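Local coordinates for protein major centromere autoantigen B (Homo sapiens, PDB 1HLV) that binds the CENP-B box of centromeric DNA through helix-turn-helix domains and kinks the DNA it holds, at residues Tyr74-Leu80 against Leu111-Phe116. Sequence-based numbering, arbitrary orientation.
Sequences YDKLEGL and LGMDDF. With nucleotides of chain A.
The first turns of helix 75-88, with Tyr74 as N-cap residue, lie against the loop that leaves helix 97-111, the backbones approaching to 7.6 Å between the CA atoms of Leu77 and Leu111. No hydrogen bond joins the two segments; the contact is made by rings and apolar side chains. Phe116 points an edge at the face of Tyr74, a T-shaped pair with planes at 75° and ring centroids 4.8 Å apart, Phe116 CD1 standing above the centre of the tyrosine ring. One face of Phe116 receives Leu77 CD1, a CH-pi contact 3.7 Å from the ring centroid. The bend at chi3, -73°, turns Met113 CE onto Leu77 CB and Leu77 CD1, while Met113 SD lies obliquely beside the Tyr74 ring, 4.1 Å from Tyr74 CD2, a Met-aromatic contact. Helix 97-111 ends in a Schellman motif with Gly112, of positive phi, as the C-prime residue; a type I turn from Met113 to Phe116 follows, within the Tc5 transposase-like domain of the helix-turn-helix clan. Phe116 further packs edge-to-face with Trp122 of helix 120-129. Tyr74 OH donates a hydrogen bond of 2.8 Å to OP1 of DG16 of chain A; this OP1 lies near the plane of the Tyr74 ring, at its edge, while Phe116 covers one face. Farther along the helix, Leu80 CD1 meets Leu111 CD1 tip to tip at 3.9 Å.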
loop_
_atom_site.group_PDB
_atom_site.type_symbol
_atom_site.label_atom_id
_atom_site.label_comp_id
_atom_site.label_asym_id
_atom_site.label_seq_id
_atom_site.Cartn_x
_atom_site.Cartn_y
_atom_site.Cartn_z
ATOM N N TYR C 74 -3.545 4.791 -12.967
ATOM C CA TYR C 74 -2.958 6.128 -13.098
ATOM C C TYR C 74 -1.805 6.285 -12.127
ATOM O O TYR C 74 -1.406 7.414 -11.790
ATOM C CB TYR C 74 -4.001 7.208 -12.798
ATOM C CG TYR C 74 -5.286 7.036 -13.566
ATOM C CD1 TYR C 74 -6.515 6.998 -12.910
ATOM C CD2 TYR C 74 -5.270 6.883 -14.948
ATOM C CE1 TYR C 74 -7.693 6.810 -13.612
ATOM C CE2 TYR C 74 -6.436 6.697 -15.659
ATOM C CZ TYR C 74 -7.646 6.664 -14.991
ATOM O OH TYR C 74 -8.800 6.508 -15.717
ATOM N N ASP C 75 -1.268 5.149 -11.680
ATOM C CA ASP C 75 -0.158 5.144 -10.730
ATOM C C ASP C 75 0.991 6.085 -11.080
ATOM O O ASP C 75 1.586 6.692 -10.194
ATOM C CB ASP C 75 0.394 3.728 -10.549
ATOM C CG ASP C 75 1.485 3.663 -9.488
ATOM O OD1 ASP C 75 2.680 3.601 -9.862
ATOM O OD2 ASP C 75 1.148 3.699 -8.276
ATOM N N LYS C 76 1.316 6.218 -12.359
ATOM C CA LYS C 76 2.416 7.100 -12.726
ATOM C C LYS C 76 2.065 8.529 -12.329
ATOM O O LYS C 76 2.895 9.247 -11.774
ATOM C CB LYS C 76 2.699 7.009 -14.225
ATOM C CG LYS C 76 3.945 7.746 -14.675
ATOM C CD LYS C 76 4.144 7.568 -16.174
ATOM C CE LYS C 76 5.329 8.383 -16.706
ATOM N NZ LYS C 76 6.664 7.812 -16.373
ATOM N N LEU C 77 0.821 8.924 -12.602
ATOM C CA LEU C 77 0.338 10.264 -12.271
ATOM C C LEU C 77 0.378 10.465 -10.756
ATOM O O LEU C 77 0.827 11.507 -10.267
ATOM C CB LEU C 77 -1.090 10.451 -12.804
ATOM C CG LEU C 77 -1.839 11.753 -12.481
ATOM C CD1 LEU C 77 -3.017 11.954 -13.431
ATOM C CD2 LEU C 77 -2.324 11.702 -11.043
ATOM N N GLU C 78 -0.086 9.463 -10.015
ATOM C CA GLU C 78 -0.085 9.542 -8.559
ATOM C C GLU C 78 1.311 9.756 -7.978
ATOM O O GLU C 78 1.472 10.405 -6.937
ATOM C CB GLU C 78 -0.703 8.277 -7.972
ATOM C CG GLU C 78 -2.211 8.272 -8.082
ATOM C CD GLU C 78 -2.827 6.948 -7.696
ATOM O OE1 GLU C 78 -2.312 6.299 -6.751
ATOM O OE2 GLU C 78 -3.833 6.572 -8.335
ATOM N N GLY C 79 2.320 9.216 -8.652
ATOM C CA GLY C 79 3.677 9.373 -8.173
ATOM C C GLY C 79 4.064 10.830 -8.239
ATOM O O GLY C 79 4.528 11.407 -7.254
ATOM N N LEU C 80 3.857 11.430 -9.406
ATOM C CA LEU C 80 4.176 12.838 -9.608
ATOM C C LEU C 80 3.379 13.757 -8.674
ATOM O O LEU C 80 3.933 14.687 -8.087
ATOM C CB LEU C 80 3.933 13.202 -11.073
ATOM C CG LEU C 80 4.883 12.391 -11.972
ATOM C CD1 LEU C 80 4.463 12.458 -13.440
ATOM C CD2 LEU C 80 6.307 12.906 -11.754
ATOM N N LEU C 111 1.156 13.752 -19.313
ATOM C CA LEU C 111 1.420 12.333 -19.521
ATOM C C LEU C 111 0.669 11.788 -20.731
ATOM O O LEU C 111 0.964 10.693 -21.219
ATOM C CB LEU C 111 1.037 11.542 -18.266
ATOM C CG LEU C 111 2.150 11.258 -17.249
ATOM C CD1 LEU C 111 3.091 12.439 -17.127
ATOM C CD2 LEU C 111 1.529 10.921 -15.905
ATOM N N GLY C 112 -0.302 12.558 -21.211
ATOM C CA GLY C 112 -1.085 12.131 -22.351
ATOM C C GLY C 112 -2.173 11.146 -21.973
ATOM O O GLY C 112 -2.603 10.345 -22.805
ATOM N N MET C 113 -2.616 11.187 -20.717
ATOM C CA MET C 113 -3.680 10.296 -20.254
ATOM C C MET C 113 -4.985 11.005 -20.558
ATOM O O MET C 113 -5.553 11.666 -19.695
ATOM C CB MET C 113 -3.577 10.047 -18.746
ATOM C CG MET C 113 -2.381 9.234 -18.311
ATOM S SD MET C 113 -2.214 9.130 -16.504
ATOM C CE MET C 113 -1.682 10.761 -16.161
ATOM N N ASP C 114 -5.455 10.865 -21.791
ATOM C CA ASP C 114 -6.681 11.523 -22.219
ATOM C C ASP C 114 -7.925 11.013 -21.515
ATOM O O ASP C 114 -8.960 11.675 -21.517
ATOM C CB ASP C 114 -6.859 11.367 -23.728
ATOM C CG ASP C 114 -5.601 11.711 -24.497
ATOM O OD1 ASP C 114 -4.909 12.676 -24.098
ATOM O OD2 ASP C 114 -5.309 11.019 -25.501
ATOM N N ASP C 115 -7.832 9.840 -20.910
ATOM C CA ASP C 115 -8.990 9.286 -20.236
ATOM C C ASP C 115 -9.064 9.616 -18.753
ATOM O O ASP C 115 -10.047 9.277 -18.092
ATOM C CB ASP C 115 -9.043 7.773 -20.443
ATOM C CG ASP C 115 -9.571 7.393 -21.819
ATOM O OD1 ASP C 115 -9.840 8.314 -22.633
ATOM O OD2 ASP C 115 -9.715 6.176 -22.082
ATOM N N PHE C 116 -8.039 10.274 -18.224
ATOM C CA PHE C 116 -8.072 10.628 -16.816
ATOM C C PHE C 116 -9.091 11.734 -16.658
ATOM O O PHE C 116 -9.129 12.676 -17.449
ATOM C CB PHE C 116 -6.730 11.132 -16.320
ATOM C CG PHE C 116 -6.694 11.358 -14.843
ATOM C CD1 PHE C 116 -6.887 10.293 -13.965
ATOM C CD2 PHE C 116 -6.468 12.626 -14.326
ATOM C CE1 PHE C 116 -6.855 10.487 -12.585
ATOM C CE2 PHE C 116 -6.431 12.842 -12.949
ATOM C CZ PHE C 116 -6.625 11.768 -12.074
ATOM P P DG A 16 -11.901 6.582 -13.402
ATOM O OP1 DG A 16 -11.026 7.350 -14.320
ATOM O OP2 DG A 16 -11.876 6.889 -11.949
ATOM O "O5'" DG A 16 -13.408 6.684 -13.895
ATOM C "C5'" DG A 16 -13.835 5.965 -15.049
ATOM C "C4'" DG A 16 -15.336 6.026 -15.163
ATOM O "O4'" DG A 16 -15.929 5.284 -14.068
ATOM C "C3'" DG A 16 -15.894 7.444 -15.067
ATOM O "O3'" DG A 16 -17.051 7.546 -15.905
ATOM C "C2'" DG A 16 -16.256 7.573 -13.599
ATOM C "C1'" DG A 16 -16.672 6.154 -13.229
ATOM N N9 DG A 16 -16.385 5.778 -11.849
ATOM C C8 DG A 16 -15.302 6.156 -11.091
ATOM N N7 DG A 16 -15.315 5.641 -9.891
ATOM C C5 DG A 16 -16.478 4.883 -9.855
ATOM C C6 DG A 16 -17.036 4.098 -8.807
ATOM O O6 DG A 16 -16.607 3.921 -7.664
ATOM N N1 DG A 16 -18.225 3.494 -9.199
ATOM C C2 DG A 16 -18.811 3.634 -10.431
ATOM N N2 DG A 16 -19.954 2.974 -10.616
ATOM N N3 DG A 16 -18.311 4.368 -11.410
ATOM C C4 DG A 16 -17.149 4.960 -11.054
ATOM P P DC A 15 -8.499 4.054 -9.586
ATOM O OP1 DC A 15 -7.543 4.937 -10.297
ATOM O OP2 DC A 15 -9.067 4.482 -8.279
ATOM O "O5'" DC A 15 -9.710 3.680 -10.534
ATOM C "C5'" DC A 15 -9.489 2.922 -11.709
ATOM C "C4'" DC A 15 -10.741 2.917 -12.546
ATOM O "O4'" DC A 15 -11.618 1.858 -12.078
ATOM C "C3'" DC A 15 -11.503 4.228 -12.379
ATOM O "O3'" DC A 15 -11.593 5.015 -13.553
ATOM C "C2'" DC A 15 -12.882 3.832 -11.892
ATOM C "C1'" DC A 15 -12.952 2.316 -11.980
ATOM N N1 DC A 15 -13.511 1.811 -10.718
ATOM C C2 DC A 15 -14.785 1.233 -10.714
ATOM O O2 DC A 15 -15.358 1.046 -11.791
ATOM N N3 DC A 15 -15.351 0.887 -9.533
ATOM C C4 DC A 15 -14.676 1.071 -8.393
ATOM N N4 DC A 15 -15.277 0.742 -7.245
ATOM C C5 DC A 15 -13.354 1.606 -8.377
ATOM C C6 DC A 15 -12.813 1.955 -9.550
#